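Local coordinates for uncharacterized protein (Burkholderia xenovorans, PDB 5KAK), which is of unknown function but belongs to the NipSnap family and adopts the ferredoxin-like alpha-beta fold of dimeric alpha-beta barrel proteins, at residues E33-Q38 against H61-E66; E69-R74 against N101-P106. All coordinates share one frame; numbering follows the deposited sequence.

In the fold
From the N terminus, strand 10-18 leads into helix 23-42, and contact 1 closes the first loop when 33-38 on that helix meets 61-66 on strand 58-65, with strand 45-51 in between. The chain then turns directly into helix 68-80, where contact 2 opens; it closes after helix 82-92, on strand 96-106. The two loops therefore follow in series, neither nested nor crossed, and the centres of the two contacts lie about 12 Å apart. Both set a helix against one antiparallel sheet, contact 1 at an inner strand and contact 2 at a strand outermost within this chain. Tyr65 joins them, its CD1 packing 3.4 Å from CA of Arg71.

Contact 1: E33-Q38 against H61-E66; sequences EGIAIQ and HLWGYE
Gln38 lays the end of its side chain obliquely against the CZ2-CH2 side of the six-membered ring of Trp63, where a helix packs on the antiparallel sheet of a ferredoxin-like, dimeric alpha-beta barrel fold. The evidence is in the spread of distances: Gln38 OE1 stands 3.4 Å from Trp63 CZ2, and Gln38 CD follows at 3.6 Å from the same carbon. The amide and indole planes are 54° apart, so this is an oblique contact and not a parallel stack. With CG anti to the backbone N (chi1 -176°) and the chain extended beyond it, the glutamine reaches from helix 23-42 toward strand 58-65, bridging backbones whose CA atoms, at Gln38 and Trp63, are still 10.8 Å apart.

Ile35, one turn earlier on the helix, adds a purely apolar touch. Its CD1 lies at the ring edge, near the indole plane, 4.1 Å from Trp63 CH2. No hydrogen bond crosses between 33-38 and 61-66; the three touching residues are all buried, and the interface between the segments is small, 141 Å² in all. Leu78 of helix 68-80 and Trp84 of helix 82-92 also touch Gln38, while Phe109 of the second subunit packs on Ile35, so this helix face also meets the oligomer interface.

On the strand, His61 lies two residues before Trp63 and shares its side of the sheet. Its ring stacks with Tyr48 and meets Tyr16 edge-to-face, which should limit its freedom to turn. The hydrogen bond between the two rings helps fix the indole's rotation: Trp63 NE1 donates to His61 ND1 over 3.0 Å at 160°, with ND1 lying in the indole plane.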
# COMPACT_ATOMS: atom_id res chain seq x y z
N GLU E 33 -31.85 -4.10 11.01
CA GLU E 33 -31.66 -4.25 12.44
C GLU E 33 -30.62 -3.30 13.01
O GLU E 33 -30.87 -2.62 14.01
CB GLU E 33 -31.30 -5.71 12.76
CG GLU E 33 -30.97 -5.98 14.21
CD GLU E 33 -30.69 -7.45 14.50
OE1 GLU E 33 -30.58 -8.25 13.55
OE2 GLU E 33 -30.57 -7.80 15.69
N GLY E 34 -29.43 -3.24 12.39
CA GLY E 34 -28.30 -2.60 13.05
C GLY E 34 -28.38 -1.09 13.16
O GLY E 34 -27.89 -0.52 14.14
N ILE E 35 -28.96 -0.42 12.17
CA ILE E 35 -28.92 1.04 12.22
C ILE E 35 -29.90 1.55 13.26
O ILE E 35 -29.67 2.61 13.87
CB ILE E 35 -29.16 1.64 10.82
CG1 ILE E 35 -28.59 3.07 10.75
CG2 ILE E 35 -30.64 1.63 10.46
CD1 ILE E 35 -27.07 3.14 10.91
N ALA E 36 -30.99 0.81 13.51
CA ALA E 36 -31.93 1.19 14.56
C ALA E 36 -31.26 1.17 15.93
O ALA E 36 -31.68 1.89 16.84
CB ALA E 36 -33.14 0.26 14.56
N ILE E 37 -30.23 0.34 16.09
CA ILE E 37 -29.45 0.34 17.32
C ILE E 37 -28.47 1.50 17.32
O ILE E 37 -28.39 2.27 18.28
CB ILE E 37 -28.71 -1.00 17.49
CG1 ILE E 37 -29.66 -2.18 17.47
CG2 ILE E 37 -27.91 -1.00 18.78
CD1 ILE E 37 -28.94 -3.50 17.41
N GLN E 38 -27.70 1.63 16.23
CA GLN E 38 -26.49 2.45 16.27
C GLN E 38 -26.78 3.93 16.07
O GLN E 38 -26.21 4.76 16.77
CB GLN E 38 -25.50 1.95 15.22
CG GLN E 38 -24.15 2.68 15.23
CD GLN E 38 -23.26 2.28 14.07
OE1 GLN E 38 -23.74 1.98 12.98
NE2 GLN E 38 -21.95 2.26 14.31
N HIS E 61 -18.53 4.87 6.09
CA HIS E 61 -19.56 5.59 6.83
C HIS E 61 -18.95 6.75 7.60
O HIS E 61 -17.85 6.65 8.15
CB HIS E 61 -20.41 4.65 7.76
CG HIS E 61 -19.63 3.60 8.51
ND1 HIS E 61 -19.62 3.53 9.88
CD2 HIS E 61 -18.90 2.55 8.07
CE1 HIS E 61 -18.89 2.50 10.27
NE2 HIS E 61 -18.44 1.88 9.19
N LEU E 62 -19.66 7.87 7.61
CA LEU E 62 -19.18 9.10 8.24
C LEU E 62 -20.17 9.53 9.31
O LEU E 62 -21.36 9.70 9.02
CB LEU E 62 -19.02 10.23 7.23
CG LEU E 62 -17.85 10.17 6.25
CD1 LEU E 62 -18.08 9.13 5.19
CD2 LEU E 62 -17.62 11.55 5.64
N TRP E 63 -19.66 9.75 10.52
CA TRP E 63 -20.43 10.17 11.68
C TRP E 63 -19.93 11.52 12.19
O TRP E 63 -18.72 11.72 12.35
CB TRP E 63 -20.30 9.13 12.79
CG TRP E 63 -20.80 7.80 12.38
CD1 TRP E 63 -20.10 6.81 11.76
CD2 TRP E 63 -22.13 7.30 12.57
NE1 TRP E 63 -20.92 5.71 11.56
CE2 TRP E 63 -22.17 6.00 12.04
CE3 TRP E 63 -23.29 7.84 13.14
CZ2 TRP E 63 -23.33 5.22 12.06
CZ3 TRP E 63 -24.44 7.07 13.17
CH2 TRP E 63 -24.45 5.77 12.64
N GLY E 64 -20.86 12.41 12.49
CA GLY E 64 -20.53 13.75 12.97
C GLY E 64 -20.71 13.86 14.48
O GLY E 64 -21.64 13.29 15.05
N TYR E 65 -19.81 14.61 15.11
CA TYR E 65 -19.80 14.81 16.54
C TYR E 65 -19.53 16.29 16.81
O TYR E 65 -18.88 16.97 16.01
CB TYR E 65 -18.75 13.92 17.23
CG TYR E 65 -19.04 12.44 17.05
CD1 TYR E 65 -19.97 11.82 17.87
CD2 TYR E 65 -18.40 11.69 16.08
CE1 TYR E 65 -20.25 10.48 17.72
CE2 TYR E 65 -18.67 10.33 15.93
CZ TYR E 65 -19.61 9.75 16.77
OH TYR E 65 -19.91 8.41 16.64
N GLU E 66 -20.05 16.79 17.93
CA GLU E 66 -19.84 18.19 18.25
C GLU E 66 -18.41 18.46 18.68
O GLU E 66 -17.91 19.58 18.52
CB GLU E 66 -20.81 18.64 19.34
CG GLU E 66 -22.27 18.60 18.90
CD GLU E 66 -23.24 18.79 20.04
OE1 GLU E 66 -23.12 19.80 20.77
OE2 GLU E 66 -24.13 17.93 20.21

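Contact 2: E69-R74 against N101-P106; sequences EDRARR and NKILLP
Arg71 NE forms a salt bridge with Glu12 OE2 on strand 10-18, while the other oxygen of that carboxylate, OE1, accepts a hydrogen bond from Asn101 ND2. Glu12 thus joins the two sides: 69-74 and 101-106 share no direct hydrogen bond, and Arg71 NH2 and Asn101 ND2, 3.9 Å apart, are neighbours rather than partners. The amide's other end turns to the oligomer, with Asn101 OD1 accepting from Gly54 N of the third subunit.

Ile103 gives the larger share of the direct packing on Arg71. Its CD1 sits over one face of the Arg71 guanidinium, 4.0 Å from Arg71 NE, using the flat surface of the group while its NE–H serves Glu12. A chi1 of 171° turns the arginine chain beside its own carbonyl carbon, and from CG to NE it runs extended, spanning the gap between backbones whose CA atoms, at Arg71 and Ile103, remain 10.7 Å apart.

Within the helix, one turn apart, Arg74 NE donates to Asp70 OD1 over 2.9 Å at 145°, a salt bridge between residues i and i+4. Arg74 NE meets OD1 on the syn side, 27° out of the carboxylate plane.

Strand 96-106 is outermost within its chain, but residues Ile103 to Pro106 form an antiparallel ladder with a strand of the second subunit. A helix laid on a sheet that continues into a neighbouring subunit is consistent with the dimeric alpha-beta barrel clan to which the NIPSNAP domain belongs.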
# COMPACT_ATOMS: atom_id res chain seq x y z
N GLU E 69 -14.96 14.98 23.12
CA GLU E 69 -15.66 14.46 24.30
C GLU E 69 -16.98 13.80 23.90
O GLU E 69 -17.30 12.70 24.37
CB GLU E 69 -15.93 15.59 25.30
N ASP E 70 -17.74 14.46 23.03
CA ASP E 70 -19.04 13.96 22.56
C ASP E 70 -18.89 12.61 21.88
O ASP E 70 -19.66 11.68 22.13
CB ASP E 70 -19.65 14.98 21.61
CG ASP E 70 -21.04 14.61 21.11
OD1 ASP E 70 -21.90 14.18 21.92
OD2 ASP E 70 -21.28 14.80 19.90
N ARG E 71 -17.90 12.49 21.00
CA ARG E 71 -17.68 11.24 20.30
C ARG E 71 -17.31 10.12 21.27
O ARG E 71 -17.84 9.01 21.17
CB ARG E 71 -16.59 11.42 19.24
CG ARG E 71 -16.14 10.13 18.63
CD ARG E 71 -15.02 10.32 17.63
NE ARG E 71 -14.61 9.02 17.16
CZ ARG E 71 -13.73 8.23 17.77
NH1 ARG E 71 -13.15 8.63 18.90
NH2 ARG E 71 -13.45 7.04 17.26
N ALA E 72 -16.41 10.41 22.21
CA ALA E 72 -16.00 9.41 23.19
C ALA E 72 -17.17 8.97 24.05
O ALA E 72 -17.31 7.79 24.36
CB ALA E 72 -14.87 9.95 24.07
N ARG E 73 -18.02 9.92 24.45
CA ARG E 73 -19.13 9.56 25.32
C ARG E 73 -20.14 8.70 24.58
O ARG E 73 -20.60 7.67 25.10
CB ARG E 73 -19.80 10.83 25.86
N ARG E 74 -20.49 9.09 23.36
CA ARG E 74 -21.50 8.36 22.61
C ARG E 74 -20.98 6.98 22.20
O ARG E 74 -21.73 6.00 22.24
CB ARG E 74 -21.95 9.17 21.39
CG ARG E 74 -22.58 10.50 21.75
CD ARG E 74 -23.09 11.27 20.53
NE ARG E 74 -23.95 12.38 20.92
CZ ARG E 74 -25.28 12.29 21.02
NH1 ARG E 74 -25.89 11.14 20.77
NH2 ARG E 74 -26.00 13.34 21.40
N ASN E 101 -10.07 3.88 10.52
CA ASN E 101 -10.81 5.13 10.70
C ASN E 101 -9.87 6.32 10.59
O ASN E 101 -8.64 6.19 10.62
CB ASN E 101 -11.64 5.19 12.00
CG ASN E 101 -10.83 4.96 13.29
OD1 ASN E 101 -9.71 4.46 13.28
ND2 ASN E 101 -11.44 5.34 14.42
N LYS E 102 -10.49 7.47 10.34
CA LYS E 102 -9.84 8.77 10.24
C LYS E 102 -10.68 9.78 10.99
O LYS E 102 -11.91 9.68 11.03
CB LYS E 102 -9.71 9.29 8.80
CG LYS E 102 -9.15 8.35 7.78
CD LYS E 102 -9.34 8.97 6.41
CE LYS E 102 -8.90 8.00 5.33
NZ LYS E 102 -8.88 8.60 3.97
N ILE E 103 -10.02 10.77 11.56
CA ILE E 103 -10.71 11.91 12.17
C ILE E 103 -10.57 13.09 11.22
O ILE E 103 -9.45 13.50 10.89
CB ILE E 103 -10.19 12.24 13.58
CG1 ILE E 103 -10.57 11.10 14.52
CG2 ILE E 103 -10.80 13.55 14.08
CD1 ILE E 103 -12.09 10.87 14.65
N LEU E 104 -11.71 13.57 10.72
CA LEU E 104 -11.76 14.61 9.71
C LEU E 104 -12.20 15.92 10.35
O LEU E 104 -13.03 15.92 11.26
CB LEU E 104 -12.74 14.23 8.60
CG LEU E 104 -12.40 12.89 7.93
CD1 LEU E 104 -13.47 12.45 6.95
CD2 LEU E 104 -11.05 13.04 7.25
N LEU E 105 -11.64 17.04 9.88
CA LEU E 105 -12.07 18.35 10.35
C LEU E 105 -12.69 19.12 9.20
O LEU E 105 -12.10 19.17 8.11
CB LEU E 105 -10.90 19.13 10.94
CG LEU E 105 -10.24 18.44 12.14
CD1 LEU E 105 -9.03 19.24 12.61
CD2 LEU E 105 -11.23 18.28 13.28
N PRO E 106 -13.87 19.71 9.37
CA PRO E 106 -14.53 20.37 8.24
C PRO E 106 -13.85 21.68 7.88
O PRO E 106 -13.45 22.46 8.75
CB PRO E 106 -15.95 20.62 8.75
CG PRO E 106 -15.80 20.71 10.22
CD PRO E 106 -14.72 19.72 10.58